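Local coordinates for uncharacterized protein lp_2219 (Lactobacillus plantarum, PDB 3HFQ) that is of unknown function but adopts the seven-bladed beta-propeller fold of the lactonase family, and so may act as a lactonase-like enzyme, at residues 281-290 against 302-313; 26-34 against 325-333. The protein carries 1 engineered substitution. One frame throughout, in Å; residues are numbered along the deposited sequence.

Interaction 1. Residues 281-290 against 302-313; sequences ISTEGDFPRD and VVNQNTDNATLY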
ATOM      1  N   ILE A 281       7.532   9.435  15.058  1.00 10.44           N
ATOM      2  CA  ILE A 281       8.959   9.133  14.971  1.00 11.50           C
ATOM      3  C   ILE A 281       9.498   9.322  13.560  1.00 15.19           C
ATOM      4  O   ILE A 281       8.918   8.842  12.586  1.00 11.29           O
ATOM      5  CB  ILE A 281       9.244   7.693  15.468  1.00 16.56           C
ATOM      6  CG1 ILE A 281      10.750   7.421  15.467  1.00 14.67           C
ATOM      7  CG2 ILE A 281       8.492   6.683  14.606  1.00 14.82           C
ATOM      8  CD1 ILE A 281      11.143   6.174  16.236  1.00 13.33           C
ATOM      9  N   SER A 282      10.611  10.041  13.453  1.00  8.15           N
ATOM     10  CA  SER A 282      11.224  10.310  12.160  1.00  8.59           C
ATOM     11  C   SER A 282      11.563   9.031  11.406  1.00 12.00           C
ATOM     12  O   SER A 282      11.931   8.023  12.012  1.00 13.03           O
ATOM     13  CB  SER A 282      12.500  11.136  12.348  1.00 10.90           C
ATOM     14  OG  SER A 282      13.187  11.297  11.119  1.00 16.82           O
ATOM     15  N   THR A 283      11.440   9.081  10.081  1.00 10.06           N
ATOM     16  CA  THR A 283      11.767   7.936   9.241  1.00 11.62           C
ATOM     17  C   THR A 283      13.235   8.004   8.807  1.00 11.67           C
ATOM     18  O   THR A 283      13.711   7.153   8.057  1.00 10.58           O
ATOM     19  CB  THR A 283      10.859   7.876   7.993  1.00  9.38           C
ATOM     20  OG1 THR A 283      10.990   9.083   7.230  1.00 11.53           O
ATOM     21  CG2 THR A 283       9.401   7.699   8.410  1.00  7.29           C
ATOM     22  N   GLU A 284      13.947   9.016   9.298  1.00 10.94           N
ATOM     23  CA  GLU A 284      15.366   9.210   8.988  1.00 13.43           C
ATOM     24  C   GLU A 284      15.641   9.327   7.488  1.00 13.94           C
ATOM     25  O   GLU A 284      16.639   8.804   6.977  1.00 15.41           O
ATOM     26  CB  GLU A 284      16.198   8.063   9.566  1.00 12.37           C
ATOM     27  CG  GLU A 284      16.093   7.885  11.078  1.00 15.12           C
ATOM     28  CD  GLU A 284      16.436   9.146  11.857  1.00 20.60           C
ATOM     29  OE1 GLU A 284      17.267   9.950  11.377  1.00 18.20           O
ATOM     30  OE2 GLU A 284      15.884   9.328  12.961  1.00 17.46           O
ATOM     31  N   GLY A 285      14.751  10.020   6.791  1.00 14.62           N
ATOM     32  CA  GLY A 285      14.902  10.202   5.359  1.00 14.41           C
ATOM     33  C   GLY A 285      13.775  11.078   4.859  1.00 15.60           C
ATOM     34  O   GLY A 285      12.950  11.531   5.652  1.00 11.76           O
ATOM     35  N   ASP A 286      13.722  11.307   3.551  1.00 14.89           N
ATOM     36  CA  ASP A 286      12.683  12.153   2.982  1.00 14.49           C
ATOM     37  C   ASP A 286      11.661  11.357   2.171  1.00 15.99           C
ATOM     38  O   ASP A 286      12.018  10.508   1.352  1.00 14.50           O
ATOM     39  CB  ASP A 286      13.327  13.244   2.112  1.00 12.44           C
ATOM     40  CG  ASP A 286      12.331  14.304   1.648  1.00 21.81           C
ATOM     41  OD1 ASP A 286      11.518  14.777   2.475  1.00 18.34           O
ATOM     42  OD2 ASP A 286      12.374  14.683   0.457  1.00 21.10           O
ATOM     43  N   PHE A 287      10.387  11.643   2.424  1.00 15.96           N
ATOM     44  CA  PHE A 287       9.263  11.014   1.741  1.00 10.86           C
ATOM     45  C   PHE A 287       9.062   9.509   1.917  1.00 12.75           C
ATOM     46  O   PHE A 287       9.276   8.726   0.988  1.00 12.08           O
ATOM     47  CB  PHE A 287       9.297  11.364   0.248  1.00 13.03           C
ATOM     48  CG  PHE A 287       8.491  12.587  -0.100  1.00 18.58           C
ATOM     49  CD1 PHE A 287       8.665  13.773   0.609  1.00 20.14           C
ATOM     50  CD2 PHE A 287       7.546  12.549  -1.120  1.00 17.08           C
ATOM     51  CE1 PHE A 287       7.909  14.904   0.306  1.00 24.09           C
ATOM     52  CE2 PHE A 287       6.784  13.676  -1.431  1.00 19.31           C
ATOM     53  CZ  PHE A 287       6.967  14.855  -0.715  1.00 21.99           C
ATOM     54  N   PRO A 288       8.642   9.088   3.121  1.00 11.93           N
ATOM     55  CA  PRO A 288       8.393   7.676   3.430  1.00 11.83           C
ATOM     56  C   PRO A 288       7.056   7.233   2.817  1.00 11.62           C
ATOM     57  O   PRO A 288       6.007   7.303   3.464  1.00 14.32           O
ATOM     58  CB  PRO A 288       8.370   7.655   4.957  1.00  9.82           C
ATOM     59  CG  PRO A 288       7.838   9.033   5.300  1.00 10.83           C
ATOM     60  CD  PRO A 288       8.620   9.904   4.350  1.00 12.45           C
ATOM     61  N   ARG A 289       7.111   6.764   1.574  1.00  9.43           N
ATOM     62  CA  ARG A 289       5.919   6.332   0.848  1.00  9.32           C
ATOM     63  C   ARG A 289       5.360   4.978   1.280  1.00  9.35           C
ATOM     64  O   ARG A 289       4.181   4.697   1.069  1.00 11.63           O
ATOM     65  CB  ARG A 289       6.215   6.331  -0.655  1.00 10.63           C
ATOM     66  CG  ARG A 289       5.024   6.009  -1.551  1.00 11.89           C
ATOM     67  CD  ARG A 289       5.288   6.514  -2.967  1.00 11.09           C
ATOM     68  NE  ARG A 289       4.391   5.916  -3.953  1.00 12.89           N
ATOM     69  CZ  ARG A 289       3.920   6.556  -5.016  1.00 22.21           C
ATOM     70  NH1 ARG A 289       4.252   7.822  -5.232  1.00 26.87           N
ATOM     71  NH2 ARG A 289       3.123   5.928  -5.872  1.00 20.65           N
ATOM     72  N   ASP A 290       6.193   4.133   1.879  1.00  9.36           N
ATOM     73  CA  ASP A 290       5.706   2.835   2.339  1.00  9.11           C
ATOM     74  C   ASP A 290       6.554   2.296   3.481  1.00  8.00           C
ATOM     75  O   ASP A 290       7.700   2.704   3.673  1.00  7.94           O
ATOM     76  CB  ASP A 290       5.680   1.821   1.186  1.00  9.42           C
ATOM     77  CG  ASP A 290       4.838   0.590   1.507  1.00 14.33           C
ATOM     78  OD1 ASP A 290       3.907   0.702   2.333  1.00 12.08           O
ATOM     79  OD2 ASP A 290       5.090  -0.487   0.920  1.00 16.68           O
ATOM     80  N   VAL A 302      10.858   0.959   7.019  1.00  9.63           N
ATOM     81  CA  VAL A 302      10.290   2.021   6.203  1.00  8.09           C
ATOM     82  C   VAL A 302      11.312   2.400   5.140  1.00 10.19           C
ATOM     83  O   VAL A 302      12.517   2.290   5.369  1.00 10.18           O
ATOM     84  CB  VAL A 302       9.973   3.287   7.051  1.00 15.15           C
ATOM     85  CG1 VAL A 302      11.234   3.791   7.727  1.00 13.91           C
ATOM     86  CG2 VAL A 302       9.379   4.387   6.163  1.00 10.59           C
ATOM     87  N   VAL A 303      10.837   2.814   3.972  1.00 11.84           N
ATOM     88  CA  VAL A 303      11.741   3.241   2.907  1.00  8.97           C
ATOM     89  C   VAL A 303      11.430   4.684   2.569  1.00 12.27           C
ATOM     90  O   VAL A 303      10.269   5.083   2.548  1.00 10.38           O
ATOM     91  CB  VAL A 303      11.606   2.389   1.617  1.00  9.92           C
ATOM     92  CG1 VAL A 303      12.136   0.993   1.861  1.00 14.50           C
ATOM     93  CG2 VAL A 303      10.155   2.345   1.150  1.00 10.77           C
ATOM     94  N   ASN A 304      12.479   5.463   2.320  1.00  9.99           N
ATOM     95  CA  ASN A 304      12.337   6.870   1.978  1.00  9.04           C
ATOM     96  C   ASN A 304      12.663   7.060   0.507  1.00 11.51           C
ATOM     97  O   ASN A 304      13.777   6.788   0.061  1.00 11.73           O
ATOM     98  CB  ASN A 304      13.268   7.714   2.847  1.00  9.13           C
ATOM     99  CG  ASN A 304      12.920   7.624   4.317  1.00 11.69           C
ATOM    100  OD1 ASN A 304      11.922   8.187   4.765  1.00 12.37           O
ATOM    101  ND2 ASN A 304      13.735   6.898   5.076  1.00  8.50           N
ATOM    102  N   GLN A 305      11.671   7.545  -0.229  1.00 11.44           N
ATOM    103  CA  GLN A 305      11.755   7.765  -1.666  1.00 12.62           C
ATOM    104  C   GLN A 305      12.838   8.717  -2.171  1.00 15.67           C
ATOM    105  O   GLN A 305      13.600   8.368  -3.077  1.00 12.97           O
ATOM    106  CB  GLN A 305      10.385   8.238  -2.166  1.00 12.52           C
ATOM    107  CG  GLN A 305      10.286   8.488  -3.655  1.00 17.43           C
ATOM    108  CD  GLN A 305       8.898   8.949  -4.079  1.00 17.38           C
ATOM    109  OE1 GLN A 305       8.676   9.292  -5.237  1.00 32.40           O
ATOM    110  NE2 GLN A 305       7.960   8.957  -3.140  1.00 15.18           N
ATOM    111  N   ASN A 306      12.916   9.909  -1.590  1.00 14.53           N
ATOM    112  CA  ASN A 306      13.873  10.910  -2.058  1.00 14.99           C
ATOM    113  C   ASN A 306      15.316  10.820  -1.564  1.00 15.68           C
ATOM    114  O   ASN A 306      16.211  11.396  -2.184  1.00 17.10           O
ATOM    115  CB  ASN A 306      13.336  12.320  -1.772  1.00 14.04           C
ATOM    116  CG  ASN A 306      12.013  12.593  -2.462  1.00 17.13           C
ATOM    117  OD1 ASN A 306      11.695  11.982  -3.480  1.00 17.22           O
ATOM    118  ND2 ASN A 306      11.246  13.531  -1.922  1.00 16.82           N
ATOM    119  N   THR A 307      15.556  10.107  -0.468  1.00 12.32           N
ATOM    120  CA  THR A 307      16.912   9.992   0.055  1.00 14.65           C
ATOM    121  C   THR A 307      17.534   8.612  -0.148  1.00 14.26           C
ATOM    122  O   THR A 307      18.635   8.340   0.330  1.00 11.24           O
ATOM    123  CB  THR A 307      16.961  10.384   1.543  1.00 15.52           C
ATOM    124  OG1 THR A 307      15.880   9.756   2.242  1.00 14.02           O
ATOM    125  CG2 THR A 307      16.840  11.906   1.690  1.00 14.17           C
ATOM    126  N   ASP A 308      16.823   7.747  -0.865  1.00 11.99           N
ATOM    127  CA  ASP A 308      17.322   6.413  -1.179  1.00 12.86           C
ATOM    128  C   ASP A 308      17.774   5.601   0.030  1.00 13.03           C
ATOM    129  O   ASP A 308      18.794   4.918  -0.037  1.00 13.28           O
ATOM    130  CB  ASP A 308      18.499   6.521  -2.152  1.00 16.23           C
ATOM    131  CG  ASP A 308      18.160   7.315  -3.392  1.00 22.30           C
ATOM    132  OD1 ASP A 308      18.942   8.223  -3.744  1.00 28.63           O
ATOM    133  OD2 ASP A 308      17.118   7.032  -4.018  1.00 15.89           O
ATOM    134  N   ASN A 309      17.037   5.669   1.130  1.00 10.44           N
ATOM    135  CA  ASN A 309      17.429   4.898   2.302  1.00 12.56           C
ATOM    136  C   ASN A 309      16.262   4.264   3.034  1.00 15.36           C
ATOM    137  O   ASN A 309      15.141   4.760   2.993  1.00 12.75           O
ATOM    138  CB  ASN A 309      18.254   5.754   3.278  1.00 12.27           C
ATOM    139  CG  ASN A 309      17.690   7.154   3.472  1.00 14.51           C
ATOM    140  OD1 ASN A 309      16.572   7.460   3.060  1.00 15.50           O
ATOM    141  ND2 ASN A 309      18.473   8.013   4.119  1.00 15.16           N
ATOM    142  N   ALA A 310      16.545   3.143   3.688  1.00 13.46           N
ATOM    143  CA  ALA A 310      15.544   2.420   4.450  1.00 11.29           C
ATOM    144  C   ALA A 310      15.945   2.525   5.915  1.00 12.52           C
ATOM    145  O   ALA A 310      17.123   2.704   6.233  1.00 11.36           O
ATOM    146  CB  ALA A 310      15.500   0.960   4.012  1.00 11.66           C
ATOM    147  N   THR A 311      14.963   2.418   6.799  1.00  8.52           N
ATOM    148  CA  THR A 311      15.209   2.522   8.232  1.00  9.78           C
ATOM    149  C   THR A 311      14.558   1.363   8.965  1.00 14.19           C
ATOM    150  O   THR A 311      13.436   0.963   8.641  1.00 13.44           O
ATOM    151  CB  THR A 311      14.646   3.848   8.781  1.00 10.05           C
ATOM    152  OG1 THR A 311      15.217   4.943   8.054  1.00 14.17           O
ATOM    153  CG2 THR A 311      14.975   4.005  10.262  1.00 11.16           C
ATOM    154  N   LEU A 312      15.269   0.824   9.950  1.00  8.42           N
ATOM    155  CA  LEU A 312      14.770  -0.294  10.742  1.00  9.63           C
ATOM    156  C   LEU A 312      14.459   0.151  12.164  1.00 12.34           C
ATOM    157  O   LEU A 312      15.274   0.821  12.803  1.00 11.73           O
ATOM    158  CB  LEU A 312      15.811  -1.421  10.797  1.00 12.56           C
ATOM    159  CG  LEU A 312      15.462  -2.594  11.722  1.00 13.79           C
ATOM    160  CD1 LEU A 312      14.284  -3.368  11.150  1.00 10.88           C
ATOM    161  CD2 LEU A 312      16.662  -3.515  11.880  1.00 12.79           C
ATOM    162  N   TYR A 313      13.279  -0.226  12.651  1.00 12.74           N
ATOM    163  CA  TYR A 313      12.859   0.096  14.012  1.00 11.04           C
ATOM    164  C   TYR A 313      12.552  -1.173  14.772  1.00 12.31           C
ATOM    165  O   TYR A 313      12.200  -2.195  14.184  1.00 10.02           O
ATOM    166  CB  TYR A 313      11.551   0.895  14.057  1.00 10.06           C
ATOM    167  CG  TYR A 313      11.515   2.180  13.295  1.00 12.85           C
ATOM    168  CD1 TYR A 313      10.987   2.228  12.007  1.00 14.13           C
ATOM    169  CD2 TYR A 313      11.930   3.374  13.888  1.00 14.15           C
ATOM    170  CE1 TYR A 313      10.876   3.428  11.323  1.00 19.72           C
ATOM    171  CE2 TYR A 313      11.827   4.581  13.212  1.00 13.61           C
ATOM    172  CZ  TYR A 313      11.288   4.600  11.934  1.00 18.47           C
ATOM    173  OH  TYR A 313      11.145   5.789  11.264  1.00 22.93           O
TER
HETATM  174  O   HOH W   1      17.381   6.007   6.661  1.00 12.24           O
HETATM  175  O   HOH W   2       9.191   5.441   0.092  1.00 14.69           O
HETATM  176  O   HOH W   3       5.429  10.117  -3.352  1.00 15.46           O

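Interaction 2. Residues 26-34 against 325-333; sequences TAKTLTNDG and LQKDVTVPE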
ATOM      1  N   THR A  26      17.984 -11.090  15.311  1.00 15.61           N
ATOM      2  CA  THR A  26      18.894 -11.173  16.451  1.00 19.61           C
ATOM      3  C   THR A  26      19.981 -10.086  16.409  1.00 20.66           C
ATOM      4  O   THR A  26      20.230  -9.435  17.416  1.00 19.46           O
ATOM      5  CB  THR A  26      19.579 -12.552  16.531  1.00 26.05           C
ATOM      6  OG1 THR A  26      18.605 -13.596  16.409  1.00 24.77           O
ATOM      7  CG2 THR A  26      20.311 -12.721  17.862  1.00 29.78           C
ATOM      8  N   ALA A  27      20.627  -9.918  15.255  1.00 17.17           N
ATOM      9  CA  ALA A  27      21.666  -8.920  15.083  1.00 18.00           C
ATOM     10  C   ALA A  27      21.094  -7.531  15.032  1.00 19.13           C
ATOM     11  O   ALA A  27      21.763  -6.542  15.246  1.00 16.93           O
ATOM     12  CB  ALA A  27      22.467  -9.195  13.824  1.00 17.62           C
ATOM     13  N   LYS A  28      19.823  -7.483  14.705  1.00 16.81           N
ATOM     14  CA  LYS A  28      19.092  -6.251  14.672  1.00 13.53           C
ATOM     15  C   LYS A  28      19.502  -5.393  13.470  1.00 18.00           C
ATOM     16  O   LYS A  28      19.677  -4.178  13.571  1.00 16.03           O
ATOM     17  CB  LYS A  28      19.342  -5.483  15.960  1.00 19.20           C
ATOM     18  CG  LYS A  28      19.102  -6.310  17.233  1.00 19.15           C
ATOM     19  CD  LYS A  28      17.642  -6.713  17.385  1.00 18.62           C
ATOM     20  CE  LYS A  28      17.385  -7.421  18.712  1.00 19.58           C
ATOM     21  NZ  LYS A  28      15.970  -7.860  18.873  1.00 27.77           N
ATOM     22  N   THR A  29      19.692  -6.043  12.331  1.00 17.60           N
ATOM     23  CA  THR A  29      20.168  -5.373  11.134  1.00 16.39           C
ATOM     24  C   THR A  29      19.226  -5.520   9.948  1.00 14.26           C
ATOM     25  O   THR A  29      18.362  -6.402   9.909  1.00 12.37           O
ATOM     26  CB  THR A  29      21.519  -5.939  10.722  1.00 16.44           C
ATOM     27  OG1 THR A  29      21.390  -7.350  10.530  1.00 16.08           O
ATOM     28  CG2 THR A  29      22.553  -5.672  11.807  1.00 21.29           C
ATOM     29  N   LEU A  30      19.420  -4.639   8.975  1.00 12.14           N
ATOM     30  CA  LEU A  30      18.645  -4.619   7.743  1.00 12.55           C
ATOM     31  C   LEU A  30      19.640  -4.423   6.605  1.00 14.52           C
ATOM     32  O   LEU A  30      20.453  -3.501   6.643  1.00 12.78           O
ATOM     33  CB  LEU A  30      17.657  -3.454   7.747  1.00 11.40           C
ATOM     34  CG  LEU A  30      16.908  -3.251   6.429  1.00 17.45           C
ATOM     35  CD1 LEU A  30      15.947  -4.411   6.226  1.00 14.54           C
ATOM     36  CD2 LEU A  30      16.159  -1.922   6.444  1.00 18.39           C
ATOM     37  N   THR A  31      19.575  -5.286   5.596  1.00 15.37           N
ATOM     38  CA  THR A  31      20.480  -5.182   4.456  1.00 19.55           C
ATOM     39  C   THR A  31      19.706  -5.134   3.145  1.00 17.45           C
ATOM     40  O   THR A  31      18.536  -5.518   3.082  1.00 17.78           O
ATOM     41  CB  THR A  31      21.412  -6.411   4.343  1.00 20.35           C
ATOM     42  OG1 THR A  31      20.619  -7.581   4.116  1.00 19.58           O
ATOM     43  CG2 THR A  31      22.238  -6.600   5.599  1.00 21.31           C
ATOM     44  N   ASN A  32      20.364  -4.636   2.105  1.00 10.13           N
ATOM     45  CA  ASN A  32      19.792  -4.622   0.767  1.00 13.84           C
ATOM     46  C   ASN A  32      20.777  -5.558   0.080  1.00 11.89           C
ATOM     47  O   ASN A  32      21.892  -5.158  -0.251  1.00 14.08           O
ATOM     48  CB  ASN A  32      19.845  -3.229   0.128  1.00 10.63           C
ATOM     49  CG  ASN A  32      19.412  -3.242  -1.333  1.00 15.47           C
ATOM     50  OD1 ASN A  32      19.299  -2.195  -1.972  1.00 20.08           O
ATOM     51  ND2 ASN A  32      19.176  -4.436  -1.869  1.00  8.40           N
ATOM     52  N   ASP A  33      20.377  -6.815  -0.084  1.00 10.89           N
ATOM     53  CA  ASP A  33      21.239  -7.824  -0.687  1.00 11.31           C
ATOM     54  C   ASP A  33      21.472  -7.666  -2.182  1.00 13.69           C
ATOM     55  O   ASP A  33      22.390  -8.267  -2.737  1.00 15.01           O
ATOM     56  CB  ASP A  33      20.692  -9.225  -0.391  1.00 10.78           C
ATOM     57  CG  ASP A  33      20.534  -9.482   1.098  1.00 16.53           C
ATOM     58  OD1 ASP A  33      21.461  -9.139   1.860  1.00 13.72           O
ATOM     59  OD2 ASP A  33      19.487 -10.030   1.509  1.00 17.61           O
ATOM     60  N   GLY A  34      20.646  -6.866  -2.842  1.00 11.29           N
ATOM     61  CA  GLY A  34      20.837  -6.674  -4.265  1.00 15.93           C
ATOM     62  C   GLY A  34      19.569  -6.715  -5.087  1.00 12.31           C
ATOM     63  O   GLY A  34      18.474  -6.923  -4.568  1.00 11.51           O
ATOM     64  N   LEU A 325      16.762   1.556  15.203  1.00 13.73           N
ATOM     65  CA  LEU A 325      17.784   0.519  15.318  1.00 12.73           C
ATOM     66  C   LEU A 325      18.878   0.770  14.290  1.00 16.06           C
ATOM     67  O   LEU A 325      20.067   0.743  14.609  1.00 12.89           O
ATOM     68  CB  LEU A 325      17.189  -0.875  15.086  1.00 12.28           C
ATOM     69  CG  LEU A 325      16.417  -1.517  16.241  1.00  8.08           C
ATOM     70  CD1 LEU A 325      15.877  -2.870  15.789  1.00 13.07           C
ATOM     71  CD2 LEU A 325      17.342  -1.689  17.451  1.00 11.66           C
ATOM     72  N   GLN A 326      18.474   1.019  13.049  1.00 10.81           N
ATOM     73  CA  GLN A 326      19.443   1.265  11.988  1.00 12.60           C
ATOM     74  C   GLN A 326      18.846   2.153  10.907  1.00 14.54           C
ATOM     75  O   GLN A 326      17.661   2.047  10.582  1.00 12.68           O
ATOM     76  CB  GLN A 326      19.900  -0.064  11.380  1.00 13.29           C
ATOM     77  CG  GLN A 326      20.970   0.062  10.297  1.00 15.06           C
ATOM     78  CD  GLN A 326      21.344  -1.284   9.702  1.00 20.06           C
ATOM     79  OE1 GLN A 326      20.691  -2.294   9.964  1.00 18.65           O
ATOM     80  NE2 GLN A 326      22.396  -1.301   8.886  1.00 19.19           N
ATOM     81  N   LYS A 327      19.672   3.035  10.362  1.00 15.56           N
ATOM     82  CA  LYS A 327      19.231   3.938   9.309  1.00 14.27           C
ATOM     83  C   LYS A 327      20.249   3.948   8.182  1.00 15.82           C
ATOM     84  O   LYS A 327      21.303   3.316   8.266  1.00 13.60           O
ATOM     85  CB  LYS A 327      19.065   5.362   9.852  1.00 14.07           C
ATOM     86  CG  LYS A 327      20.365   6.024  10.317  1.00 16.38           C
ATOM     87  CD  LYS A 327      20.129   7.471  10.751  1.00 21.10           C
ATOM     88  CE  LYS A 327      21.425   8.145  11.203  1.00 21.81           C
ATOM     89  NZ  LYS A 327      21.208   9.574  11.579  1.00 30.35           N
ATOM     90  N   ASP A 328      19.912   4.668   7.122  1.00 16.10           N
ATOM     91  CA  ASP A 328      20.776   4.807   5.966  1.00 15.62           C
ATOM     92  C   ASP A 328      21.154   3.527   5.236  1.00 12.17           C
ATOM     93  O   ASP A 328      22.275   3.400   4.747  1.00 13.72           O
ATOM     94  CB  ASP A 328      22.036   5.587   6.352  1.00 19.79           C
ATOM     95  CG  ASP A 328      21.728   7.020   6.734  1.00 26.54           C
ATOM     96  OD1 ASP A 328      20.829   7.614   6.101  1.00 28.56           O
ATOM     97  OD2 ASP A 328      22.383   7.560   7.651  1.00 23.48           O
ATOM     98  N   VAL A 329      20.225   2.578   5.168  1.00 15.52           N
ATOM     99  CA  VAL A 329      20.459   1.345   4.424  1.00 15.01           C
ATOM    100  C   VAL A 329      20.052   1.746   3.011  1.00 15.15           C
ATOM    101  O   VAL A 329      18.909   2.130   2.777  1.00 13.36           O
ATOM    102  CB  VAL A 329      19.552   0.199   4.901  1.00 14.11           C
ATOM    103  CG1 VAL A 329      19.736  -1.011   3.993  1.00 14.11           C
ATOM    104  CG2 VAL A 329      19.882  -0.161   6.344  1.00 14.75           C
ATOM    105  N   THR A 330      20.981   1.659   2.067  1.00 14.81           N
ATOM    106  CA  THR A 330      20.687   2.086   0.707  1.00 12.61           C
ATOM    107  C   THR A 330      19.735   1.225  -0.123  1.00 10.65           C
ATOM    108  O   THR A 330      19.978   0.042  -0.366  1.00 11.57           O
ATOM    109  CB  THR A 330      21.993   2.292  -0.096  1.00 19.47           C
ATOM    110  OG1 THR A 330      22.841   3.206   0.610  1.00 22.39           O
ATOM    111  CG2 THR A 330      21.688   2.872  -1.476  1.00 18.54           C
ATOM    112  N   VAL A 331      18.645   1.855  -0.547  1.00  8.91           N
ATOM    113  CA  VAL A 331      17.626   1.248  -1.395  1.00 10.85           C
ATOM    114  C   VAL A 331      17.256   2.393  -2.325  1.00 13.01           C
ATOM    115  O   VAL A 331      16.542   3.316  -1.929  1.00 12.67           O
ATOM    116  CB  VAL A 331      16.359   0.836  -0.613  1.00 12.99           C
ATOM    117  CG1 VAL A 331      15.288   0.355  -1.596  1.00 13.93           C
ATOM    118  CG2 VAL A 331      16.685  -0.269   0.383  1.00 12.49           C
ATOM    119  N   PRO A 332      17.738   2.351  -3.575  1.00 13.97           N
ATOM    120  CA  PRO A 332      17.446   3.416  -4.538  1.00 13.78           C
ATOM    121  C   PRO A 332      15.985   3.657  -4.897  1.00 13.69           C
ATOM    122  O   PRO A 332      15.283   2.751  -5.340  1.00 11.23           O
ATOM    123  CB  PRO A 332      18.290   3.022  -5.752  1.00 15.66           C
ATOM    124  CG  PRO A 332      18.331   1.535  -5.667  1.00 16.93           C
ATOM    125  CD  PRO A 332      18.566   1.299  -4.191  1.00 17.55           C
ATOM    126  N   GLU A 333      15.543   4.897  -4.695  1.00 12.03           N
ATOM    127  CA  GLU A 333      14.183   5.309  -5.024  1.00 10.33           C
ATOM    128  C   GLU A 333      13.113   4.380  -4.444  1.00 10.11           C
ATOM    129  O   GLU A 333      12.079   4.158  -5.072  1.00 12.65           O
ATOM    130  CB  GLU A 333      14.032   5.374  -6.550  1.00  6.23           C
ATOM    131  CG  GLU A 333      15.138   6.159  -7.259  1.00 13.13           C
ATOM    132  CD  GLU A 333      14.966   6.187  -8.772  1.00 18.11           C
ATOM    133  OE1 GLU A 333      13.936   6.708  -9.246  1.00 22.16           O
ATOM    134  OE2 GLU A 333      15.861   5.687  -9.484  1.00 14.91           O
TER

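Interaction 1. Residues 281-290 against 302-313
The connection between two beta-propeller blades, running in 281-290 from the last strand of one blade to the first of the next, settles with Thr283 to Phe287 against the hairpin of strands 299-304 and 309-315. Thr283 O is gripped from opposite faces of its carbonyl plane, by Thr311 OG1 at 2.7 Å and by Asn304 ND2 at 3.0 Å. The other end of the same amide, Asn304 OD1, takes the hydroxyl Thr283 OG1 on an in-plane lone pair at 2.8 Å, which with the ND2 bonds to Thr283 O and Asn309 O fixes the rotation of the group. With an alanine here, Thr283 O would probably lose one of its two donors and Thr283 OG1 its in-plane acceptor. Gly285 CA lies 3.4 Å from Asn304 CG; a CB there would strike Asn304 ND2, Thr307 OG1 and Asn309 OD1. Further on, Asn306 ND2 gives a straight bond (169°) to Asp286 OD2 from above the carboxylate plane, while sitting 3.4 Å over one face of the Phe287 ring. Gln305 N hydrogen-bonds to Phe287 O. At the other end, Tyr313 OH donates to Ser282 O, in the plane of the ring, over a very short 2.5 Å.

Interaction 2. Residues 26-34 against 325-333
Gln326 leaves its backbone with CG opposite the backbone N (chi1 -177°) and stays extended through CD, which carries its amide straight across to Leu30; Val329, with CG1 anti to N and CG2 beside it, turns both methyls to Leu30 O. The reach of Gln326 ends in a hydrogen bond from Leu30 N to Gln326 OE1, 2.8 Å long and somewhat bent (147° at the hydrogen), with the donor tilted out of the amide carbonyl plane. The same oxygen lies 3.3 Å from Thr29 CA, so it sits close against the backbone at the start of strand 29-34. Here two propeller blades meet through their outermost strands: 29-38 belongs to the blade closed by 334-339, and 322-330 ends the blade before it. The segments run nearly parallel, 17° between their directions, with axes 6.6 Å apart at closest approach, yet no backbone-to-backbone hydrogen bond crosses. Each strand pairs instead inside its own sheet, Thr31 with Thr22 and Val329 with Ala310, and side chains fill the gap. Val329 CG2 lies 3.4 Å and Val329 CG1 3.7 Å from Leu30 O, and Val329 CG2 also packs 4.1 Å from Leu30 CD2, the two side chains crossing at a slant. Leu30 also touches Ala310 and Val301 of the neighbouring blade. A classic beta bulge, in which Leu325 and Gln326 both face Leu312, is consistent with both consecutive residues pointing toward 26-34; Leu325 CD1 lies 4.3 Å from Lys28 CB, while the ammonium of Lys28 turns off to Thr25 O. Near the other end, Asn32 CB approaches Thr330 O at 3.3 Å.

In the fold
Interactions 1 and 2 meet in a single four-stranded antiparallel blade, 290-293, 299-304, 309-315 and 322-330, and lie about 11 Å apart, centre to centre. Interaction 1 joins the incoming inter-blade connection to the hairpin of the two middle strands; interaction 2 sets the outermost strand against the blade that unites 2-9, 17-24 and 29-38 with 334-339. Along the chain, 281-290 and 302-313 are nested between 26-34 and 325-333. The two contacts touch directly: Asp308 OD2 lies 2.7 Å from Glu333 N, a probable hydrogen bond. One blade is thus tied to its predecessor's connection and packed against the blade where N- and C-terminal strands close the propeller ring.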